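Local coordinates for protein transaminase (Bacillus megaterium, PDB 5G0A) that probably transfers amino groups between amines and keto compounds with pyridoxal-5'-phosphate as cofactor, acting as an S-selective omega-transaminase of the class-III family, at residues Val142-Asp147 with Val234-Ser239; Ser194-Gln199 with Gly243-Pro248; Leu213-Tyr218 with Tyr249-Gln254. All coordinates share one frame; numbering follows the deposited sequence.

Contact 1: Val142-Asp147 with Val234-Ser239; sequences VTREHD and VITEVS
Arg144 lays its guanidinium over Thr236, whose CB sits 3.7 Å above the plane near the centre of the group. The arginine chain is bent at chi2 (89°) and again at chi3, and this double bend folds it back across the neighbouring strand instead of letting it run on past the end. There the group is held from several sides. Arg144 NE gives a nearly straight bond of 2.8 Å to Asp147 OD2, which lies in the guanidinium plane and is met on its syn side, though tilted 27° out of the carboxylate plane; this salt bridge closes across the type II turn that runs from Arg144 to Asp147. Arg144 NH2 adds a weak bond to Glu237 O (3.0 Å), and NH1 turns to the hydroxyl of Tyr251. Upstream, strands 140-144 and 231-236 run parallel as neighbours in the seven-stranded mixed sheet of the large domain of a fold type I PLP enzyme. Ile235 N donates to Val142 O at 2.7 Å, and on one face of the sheet Val142 CB meets Val234 CG2 at 3.9 Å. Past the strand ends, the side chains of Asp147 and Glu237 pass with their chains pointing opposite ways, the carboxylate planes 78° apart and Asp147 OD1 3.7 Å from Glu237 OE2. Both have donors close by: Asp147 is bonded by Gln240 and His149, Glu237 by the backbone N of Tyr148 and Gly241. A water also bridges His146 O and Glu237 OE2, donating to each, while the nearest side-chain atom of Glu237 is about 3 Å from the bound PLP.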
loop_
_atom_site.group_PDB
_atom_site.type_symbol
_atom_site.label_atom_id
_atom_site.label_comp_id
_atom_site.label_asym_id
_atom_site.label_seq_id
_atom_site.Cartn_x
_atom_site.Cartn_y
_atom_site.Cartn_z
ATOM N N VAL B 142 -0.315 15.703 -0.634
ATOM C CA VAL B 142 0.236 16.133 -1.917
ATOM C C VAL B 142 1.582 16.793 -1.666
ATOM O O VAL B 142 1.684 17.743 -0.864
ATOM C CB VAL B 142 -0.709 17.153 -2.595
ATOM C CG1 VAL B 142 -0.110 17.638 -3.910
ATOM C CG2 VAL B 142 -2.077 16.532 -2.804
ATOM N N THR B 143 2.595 16.274 -2.360
ATOM C CA THR B 143 3.929 16.865 -2.370
ATOM C C THR B 143 4.274 17.324 -3.800
ATOM O O THR B 143 3.405 17.301 -4.694
ATOM C CB THR B 143 4.947 15.836 -1.859
ATOM O OG1 THR B 143 6.184 16.498 -1.562
ATOM C CG2 THR B 143 5.152 14.700 -2.909
ATOM N N ARG B 144 5.505 17.784 -4.023
ATOM C CA ARG B 144 5.925 18.204 -5.369
ATOM C C ARG B 144 7.167 17.458 -5.821
ATOM O O ARG B 144 8.024 17.119 -5.009
ATOM C CB ARG B 144 6.199 19.724 -5.451
ATOM C CG ARG B 144 4.978 20.616 -5.180
ATOM C CD ARG B 144 4.811 20.958 -3.692
ATOM N NE ARG B 144 6.092 21.387 -3.105
ATOM C CZ ARG B 144 6.651 22.584 -3.285
ATOM N NH1 ARG B 144 6.039 23.518 -4.026
ATOM N NH2 ARG B 144 7.837 22.852 -2.737
ATOM N N GLU B 145 7.282 17.261 -7.131
ATOM C CA GLU B 145 8.527 16.806 -7.749
ATOM C C GLU B 145 9.706 17.620 -7.194
ATOM O O GLU B 145 9.611 18.840 -7.094
ATOM C CB GLU B 145 8.471 16.954 -9.285
ATOM C CG GLU B 145 9.642 16.232 -9.952
ATOM C CD GLU B 145 9.849 16.527 -11.432
ATOM O OE1 GLU B 145 9.358 17.556 -11.941
ATOM O OE2 GLU B 145 10.526 15.706 -12.089
ATOM N N HIS B 146 10.782 16.915 -6.848
ATOM C CA HIS B 146 12.033 17.461 -6.301
ATOM C C HIS B 146 11.987 17.952 -4.853
ATOM O O HIS B 146 13.006 18.463 -4.360
ATOM C CB HIS B 146 12.640 18.566 -7.187
ATOM C CG HIS B 146 12.711 18.216 -8.643
ATOM N ND1 HIS B 146 13.143 16.991 -9.099
ATOM C CD2 HIS B 146 12.426 18.950 -9.745
ATOM C CE1 HIS B 146 13.115 16.982 -10.424
ATOM N NE2 HIS B 146 12.684 18.156 -10.838
ATOM N N ASP B 147 10.858 17.784 -4.161
ATOM C CA ASP B 147 10.812 18.159 -2.745
ATOM C C ASP B 147 11.667 17.186 -1.951
ATOM O O ASP B 147 11.699 15.992 -2.248
ATOM C CB ASP B 147 9.392 18.095 -2.165
ATOM C CG ASP B 147 8.627 19.392 -2.305
ATOM O OD1 ASP B 147 9.064 20.284 -3.059
ATOM O OD2 ASP B 147 7.598 19.539 -1.607
ATOM N N VAL B 234 -1.433 19.684 1.428
ATOM C CA VAL B 234 -0.352 19.847 0.485
ATOM C C VAL B 234 0.846 20.250 1.339
ATOM O O VAL B 234 0.732 21.141 2.187
ATOM C CB VAL B 234 -0.654 20.991 -0.516
ATOM C CG1 VAL B 234 0.532 21.175 -1.451
ATOM C CG2 VAL B 234 -1.901 20.655 -1.343
ATOM N N ILE B 235 1.972 19.580 1.138
ATOM C CA ILE B 235 3.223 19.956 1.808
ATOM C C ILE B 235 4.172 20.597 0.808
ATOM O O ILE B 235 4.320 20.100 -0.296
ATOM C CB ILE B 235 3.876 18.748 2.532
ATOM C CG1 ILE B 235 5.065 19.236 3.377
ATOM C CG2 ILE B 235 4.237 17.594 1.561
ATOM C CD1 ILE B 235 5.577 18.185 4.346
ATOM N N THR B 236 4.829 21.693 1.209
ATOM C CA THR B 236 5.707 22.444 0.322
ATOM C C THR B 236 7.010 22.811 1.033
ATOM O O THR B 236 7.127 22.646 2.246
ATOM C CB THR B 236 5.068 23.784 -0.131
ATOM O OG1 THR B 236 4.821 24.609 1.016
ATOM C CG2 THR B 236 3.755 23.543 -0.907
ATOM N N GLU B 237 7.980 23.301 0.258
ATOM C CA GLU B 237 9.133 24.058 0.772
ATOM C C GLU B 237 9.061 25.336 -0.041
ATOM O O GLU B 237 8.859 25.267 -1.264
ATOM C CB GLU B 237 10.464 23.399 0.404
ATOM C CG GLU B 237 10.694 21.958 0.813
ATOM C CD GLU B 237 11.979 21.421 0.202
ATOM O OE1 GLU B 237 13.076 21.860 0.638
ATOM O OE2 GLU B 237 11.905 20.605 -0.745
ATOM N N VAL B 238 9.229 26.496 0.579
ATOM C CA VAL B 238 9.090 27.734 -0.223
ATOM C C VAL B 238 10.266 27.875 -1.173
ATOM O O VAL B 238 10.151 28.472 -2.243
ATOM C CB VAL B 238 8.923 29.021 0.602
ATOM C CG1 VAL B 238 7.681 28.965 1.477
ATOM C CG2 VAL B 238 10.198 29.368 1.381
ATOM N N SER B 239 11.408 27.355 -0.763
ATOM C CA SER B 239 12.543 27.243 -1.641
ATOM C C SER B 239 12.997 25.816 -1.470
ATOM O O SER B 239 13.328 25.404 -0.349
ATOM C CB SER B 239 13.641 28.222 -1.210
ATOM O OG SER B 239 14.800 28.074 -2.003
HETATM O O HOH W 1 14.129 19.925 -2.278
#

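Contact 2: Ser194-Gln199 with Gly243-Pro248; sequences SPNMFQ and GSAMPP
Asn196 and Pro195 carry most of this contact, with Pro248 as their main partner. The Asn196 side chain, its CG turned beside the backbone N (chi1 -82°), reaches across to the backbone of 243-248 and sets its amide against the carbonyl of Met246, with Asn196 CG 3.6 Å from Met246 O. It runs antiparallel beside Pro248, and its end also lies near the Ala245 methyl. Pro195 supplies the apolar half: its CB meets Pro247 CB at 3.8 Å and stands 4.1 Å from Pro248 CD, while its carbonyl O lies 3.7 Å from that same CD. Pro195 thus touches both prolines of the partner loop. Within 194-199, a type I turn from Ser194 to Met197 presents Pro195 and Asn196 at its two corners, and Gln199 NE2 donates to Asn196 O (3.1 Å), the acceptor being met on a lone pair in its carbonyl plane. The arrangement joins two strand-to-helix connections, the one after strand 189-192 and the one after strand 231-236, at the carboxy ends of parallel strands, as in the alpha/beta large domain of fold type I aminotransferases.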
loop_
_atom_site.group_PDB
_atom_site.type_symbol
_atom_site.label_atom_id
_atom_site.label_comp_id
_atom_site.label_asym_id
_atom_site.label_seq_id
_atom_site.Cartn_x
_atom_site.Cartn_y
_atom_site.Cartn_z
ATOM N N SER B 194 6.535 20.465 -9.761
ATOM C CA SER B 194 7.364 21.450 -9.094
ATOM C C SER B 194 6.905 22.858 -9.533
ATOM O O SER B 194 6.347 23.022 -10.633
ATOM C CB SER B 194 8.831 21.214 -9.446
ATOM O OG SER B 194 9.071 21.465 -10.805
ATOM N N PRO B 195 7.146 23.873 -8.690
ATOM C CA PRO B 195 6.794 25.242 -9.076
ATOM C C PRO B 195 7.466 25.732 -10.361
ATOM O O PRO B 195 6.959 26.655 -10.994
ATOM C CB PRO B 195 7.312 26.077 -7.898
ATOM C CG PRO B 195 7.288 25.147 -6.748
ATOM C CD PRO B 195 7.698 23.817 -7.318
ATOM N N ASN B 196 8.594 25.132 -10.729
ATOM C CA ASN B 196 9.389 25.583 -11.876
ATOM C C ASN B 196 9.191 24.748 -13.140
ATOM O O ASN B 196 9.945 24.890 -14.104
ATOM C CB ASN B 196 10.881 25.598 -11.518
ATOM C CG ASN B 196 11.298 26.849 -10.757
ATOM O OD1 ASN B 196 10.510 27.782 -10.568
ATOM N ND2 ASN B 196 12.555 26.878 -10.328
ATOM N N MET B 197 8.187 23.877 -13.128
ATOM C CA MET B 197 8.070 22.825 -14.141
ATOM C C MET B 197 7.683 23.321 -15.535
ATOM O O MET B 197 8.177 22.793 -16.537
ATOM C CB MET B 197 7.087 21.745 -13.671
ATOM C CG MET B 197 7.278 20.398 -14.350
ATOM S SD MET B 197 6.666 19.027 -13.354
ATOM C CE MET B 197 7.092 17.641 -14.413
ATOM N N PHE B 198 6.804 24.319 -15.599
ATOM C CA PHE B 198 6.336 24.852 -16.881
ATOM C C PHE B 198 6.886 26.249 -17.177
ATOM O O PHE B 198 6.295 27.251 -16.772
ATOM C CB PHE B 198 4.811 24.868 -16.915
ATOM C CG PHE B 198 4.193 23.551 -16.534
ATOM C CD1 PHE B 198 4.294 22.451 -17.383
ATOM C CD2 PHE B 198 3.544 23.400 -15.311
ATOM C CE1 PHE B 198 3.738 21.230 -17.026
ATOM C CE2 PHE B 198 2.983 22.184 -14.948
ATOM C CZ PHE B 198 3.076 21.102 -15.808
ATOM N N GLN B 199 8.002 26.292 -17.902
ATOM C CA GLN B 199 8.692 27.543 -18.226
ATOM C C GLN B 199 8.657 27.825 -19.722
ATOM O O GLN B 199 8.494 26.910 -20.528
ATOM C CB GLN B 199 10.156 27.482 -17.778
ATOM C CG GLN B 199 10.364 27.303 -16.282
ATOM C CD GLN B 199 11.799 27.550 -15.850
ATOM O OE1 GLN B 199 12.499 28.393 -16.417
ATOM N NE2 GLN B 199 12.241 26.821 -14.833
ATOM N N GLY B 243 16.610 20.185 -3.256
ATOM C CA GLY B 243 16.147 20.257 -4.657
ATOM C C GLY B 243 16.615 21.506 -5.392
ATOM O O GLY B 243 16.544 21.574 -6.631
ATOM N N SER B 244 17.060 22.503 -4.623
ATOM C CA SER B 244 17.808 23.667 -5.153
ATOM C C SER B 244 17.037 24.495 -6.176
ATOM O O SER B 244 17.443 24.592 -7.341
ATOM C CB SER B 244 19.155 23.226 -5.746
ATOM O OG SER B 244 19.932 22.547 -4.784
ATOM N N ALA B 245 15.931 25.090 -5.734
ATOM C CA ALA B 245 15.040 25.830 -6.625
ATOM C C ALA B 245 14.287 26.924 -5.883
ATOM O O ALA B 245 14.040 26.825 -4.678
ATOM C CB ALA B 245 14.073 24.884 -7.326
ATOM N N MET B 246 13.951 27.980 -6.618
ATOM C CA MET B 246 13.226 29.122 -6.089
ATOM C C MET B 246 11.950 29.261 -6.909
ATOM O O MET B 246 12.004 29.216 -8.138
ATOM C CB MET B 246 14.058 30.400 -6.236
ATOM C CG MET B 246 15.186 30.546 -5.229
ATOM S SD MET B 246 14.559 30.886 -3.574
ATOM C CE MET B 246 13.920 32.559 -3.743
ATOM N N PRO B 247 10.800 29.423 -6.243
ATOM C CA PRO B 247 9.561 29.479 -7.010
ATOM C C PRO B 247 9.298 30.877 -7.579
ATOM O O PRO B 247 9.862 31.854 -7.084
ATOM C CB PRO B 247 8.505 29.142 -5.962
ATOM C CG PRO B 247 9.061 29.681 -4.685
ATOM C CD PRO B 247 10.566 29.640 -4.802
ATOM N N PRO B 248 8.433 30.973 -8.608
ATOM C CA PRO B 248 7.922 32.280 -9.000
ATOM C C PRO B 248 7.161 32.861 -7.824
ATOM O O PRO B 248 6.452 32.125 -7.124
ATOM C CB PRO B 248 6.953 31.949 -10.138
ATOM C CG PRO B 248 6.548 30.529 -9.899
ATOM C CD PRO B 248 7.786 29.876 -9.353
#

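Contact 3: Leu213-Tyr218 with Tyr249-Gln254; sequences LLSVKY and YEYIPQ
Leu213 meets the start of the partner helix twice, once through its backbone and once through its side chain. Its N donates to Gln254 OE1 over 2.8 Å at an N-H...O angle of 161°, arriving in the carbonyl plane of the amide on a lone pair. Gln254 can deliver that oxygen because its chain is extended beyond CG (chi2 -172°), while its NE2 turns to the carbonyl of Gly211; two bonds therefore fix the rotation of the amide against the chain just before helix 214-226. The leucine side chain crosses that of Gln254 at about a right angle and sets its CD1 against the Glu250-Tyr251 backbone, 3.5 Å from Tyr251 N and 3.8 Å from Tyr251 CB. Leu213 also occupies the N-cap position, and its carbonyl accepts the N-H of Lys217 in the opening turn. Helices 214-226 and 251-262 each follow a strand of the large-domain sheet, and their side chains reach the same face of it around Val142 and Val234, in the alpha/beta layering of class-III aminotransferases. Two residues on, Ser215 brings its OG to the edge of the Tyr251 ring, in plane, 3.5 Å from Tyr251 CD1. The tyrosine has CG anti to its own backbone N (chi1 180°), which carries the ring towards helix 214-226 and lets its hydroxyl bond to Arg144. Val216 fills the angle between tyrosine and glutamine: its CG2 lies 3.8 Å from Tyr251 CD1, oblique to the ring, and equally far from Gln254 CB. Beyond it, Tyr218 meets Tyr218 of the second subunit, the rings edge-to-face.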
loop_
_atom_site.group_PDB
_atom_site.type_symbol
_atom_site.label_atom_id
_atom_site.label_comp_id
_atom_site.label_asym_id
_atom_site.label_seq_id
_atom_site.Cartn_x
_atom_site.Cartn_y
_atom_site.Cartn_z
ATOM N N LEU B 213 -1.144 29.836 -12.094
ATOM C CA LEU B 213 0.057 29.152 -12.558
ATOM C C LEU B 213 -0.335 27.742 -12.976
ATOM O O LEU B 213 -1.160 27.095 -12.321
ATOM C CB LEU B 213 1.133 29.121 -11.464
ATOM C CG LEU B 213 1.877 30.424 -11.157
ATOM C CD1 LEU B 213 2.725 30.270 -9.897
ATOM C CD2 LEU B 213 2.763 30.846 -12.317
ATOM N N LEU B 214 0.244 27.272 -14.079
ATOM C CA LEU B 214 -0.068 25.946 -14.605
ATOM C C LEU B 214 0.269 24.841 -13.598
ATOM O O LEU B 214 -0.461 23.851 -13.482
ATOM C CB LEU B 214 0.648 25.695 -15.940
ATOM C CG LEU B 214 -0.157 25.853 -17.239
ATOM C CD1 LEU B 214 -0.884 27.184 -17.339
ATOM C CD2 LEU B 214 0.736 25.632 -18.455
ATOM N N SER B 215 1.380 25.020 -12.888
ATOM C CA SER B 215 1.739 24.100 -11.809
ATOM C C SER B 215 0.616 23.988 -10.781
ATOM O O SER B 215 0.263 22.876 -10.367
ATOM C CB SER B 215 3.046 24.532 -11.138
ATOM O OG SER B 215 2.866 25.790 -10.526
ATOM N N VAL B 216 0.091 25.135 -10.341
ATOM C CA VAL B 216 -1.033 25.176 -9.406
ATOM C C VAL B 216 -2.307 24.575 -10.014
ATOM O O VAL B 216 -3.024 23.794 -9.361
ATOM C CB VAL B 216 -1.291 26.615 -8.892
ATOM C CG1 VAL B 216 -2.549 26.669 -8.033
ATOM C CG2 VAL B 216 -0.071 27.143 -8.126
ATOM N N LYS B 217 -2.598 24.936 -11.263
ATOM C CA LYS B 217 -3.773 24.386 -11.954
ATOM C C LYS B 217 -3.790 22.863 -11.933
ATOM O O LYS B 217 -4.803 22.240 -11.605
ATOM C CB LYS B 217 -3.856 24.887 -13.414
ATOM C CG LYS B 217 -4.995 24.247 -14.199
ATOM C CD LYS B 217 -4.761 24.252 -15.702
ATOM C CE LYS B 217 -5.885 23.521 -16.424
ATOM N NZ LYS B 217 -7.108 24.363 -16.573
ATOM N N TYR B 218 -2.671 22.254 -12.292
ATOM C CA TYR B 218 -2.639 20.819 -12.368
ATOM C C TYR B 218 -2.651 20.181 -10.977
ATOM O O TYR B 218 -3.234 19.113 -10.791
ATOM C CB TYR B 218 -1.476 20.307 -13.224
ATOM C CG TYR B 218 -1.548 18.816 -13.403
ATOM C CD1 TYR B 218 -2.685 18.218 -13.975
ATOM C CD2 TYR B 218 -0.518 17.986 -12.973
ATOM C CE1 TYR B 218 -2.776 16.851 -14.128
ATOM C CE2 TYR B 218 -0.603 16.610 -13.125
ATOM C CZ TYR B 218 -1.731 16.049 -13.703
ATOM O OH TYR B 218 -1.834 14.686 -13.859
ATOM N N TYR B 249 7.321 34.159 -7.590
ATOM C CA TYR B 249 6.711 34.803 -6.432
ATOM C C TYR B 249 5.282 34.346 -6.167
ATOM O O TYR B 249 4.865 34.253 -5.021
ATOM C CB TYR B 249 6.717 36.337 -6.575
ATOM C CG TYR B 249 6.032 36.982 -5.399
ATOM C CD1 TYR B 249 6.708 37.145 -4.193
ATOM C CD2 TYR B 249 4.689 37.371 -5.466
ATOM C CE1 TYR B 249 6.084 37.707 -3.096
ATOM C CE2 TYR B 249 4.050 37.926 -4.366
ATOM C CZ TYR B 249 4.757 38.091 -3.188
ATOM O OH TYR B 249 4.150 38.642 -2.083
ATOM N N GLU B 250 4.523 34.098 -7.234
ATOM C CA GLU B 250 3.097 33.871 -7.118
ATOM C C GLU B 250 2.690 32.473 -6.649
ATOM O O GLU B 250 1.552 32.270 -6.231
ATOM C CB GLU B 250 2.414 34.143 -8.450
ATOM C CG GLU B 250 1.276 35.131 -8.322
ATOM C CD GLU B 250 1.706 36.402 -7.617
ATOM O OE1 GLU B 250 2.626 37.068 -8.125
ATOM O OE2 GLU B 250 1.133 36.727 -6.548
ATOM N N TYR B 251 3.600 31.522 -6.770
ATOM C CA TYR B 251 3.287 30.117 -6.441
ATOM C C TYR B 251 2.716 29.917 -5.026
ATOM O O TYR B 251 1.627 29.339 -4.864
ATOM C CB TYR B 251 4.514 29.224 -6.688
ATOM C CG TYR B 251 4.228 27.778 -6.351
ATOM C CD1 TYR B 251 3.631 26.926 -7.289
ATOM C CD2 TYR B 251 4.504 27.283 -5.069
ATOM C CE1 TYR B 251 3.336 25.595 -6.973
ATOM C CE2 TYR B 251 4.224 25.957 -4.740
ATOM C CZ TYR B 251 3.648 25.124 -5.685
ATOM O OH TYR B 251 3.378 23.824 -5.342
ATOM N N ILE B 252 3.436 30.395 -4.007
ATOM C CA ILE B 252 3.015 30.191 -2.619
ATOM C C ILE B 252 1.672 30.871 -2.286
ATOM O O ILE B 252 0.779 30.236 -1.733
ATOM C CB ILE B 252 4.153 30.541 -1.601
ATOM C CG1 ILE B 252 5.300 29.511 -1.705
ATOM C CG2 ILE B 252 3.606 30.616 -0.173
ATOM C CD1 ILE B 252 4.906 28.067 -1.309
ATOM N N PRO B 253 1.503 32.157 -2.650
ATOM C CA PRO B 253 0.168 32.709 -2.450
ATOM C C PRO B 253 -0.920 31.904 -3.168
ATOM O O PRO B 253 -2.023 31.737 -2.626
ATOM C CB PRO B 253 0.289 34.150 -3.016
ATOM C CG PRO B 253 1.732 34.482 -2.844
ATOM C CD PRO B 253 2.475 33.184 -3.073
ATOM N N GLN B 254 -0.616 31.390 -4.359
ATOM C CA GLN B 254 -1.619 30.596 -5.077
ATOM C C GLN B 254 -1.912 29.247 -4.413
ATOM O O GLN B 254 -3.041 28.781 -4.432
ATOM C CB GLN B 254 -1.259 30.442 -6.547
ATOM C CG GLN B 254 -1.622 31.684 -7.348
ATOM C CD GLN B 254 -1.460 31.493 -8.851
ATOM O OE1 GLN B 254 -1.469 30.377 -9.366
ATOM N NE2 GLN B 254 -1.331 32.606 -9.565
#

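In the fold
From the N terminus, the chain first lays down strand 140-144 and the turn after it. Next come the loop 194-199, which follows strand 189-192, and then the segment 213-218 at the head of helix 214-226. Strand 231-236 then returns beside 140-144, closing the loop of contact 1; the chain runs on to 243-248, which closes contact 2 with 194-199, and to 249-254, which closes contact 3. Each pair of contacts crosses and none nests. Val238 against Ile252 joins contacts 1 and 3, Ser239 to Ala245 joins 1 and 2, and Pro195 against the Tyr251 ring joins 2 and 3, tying sheet, connecting loops and covering helices together.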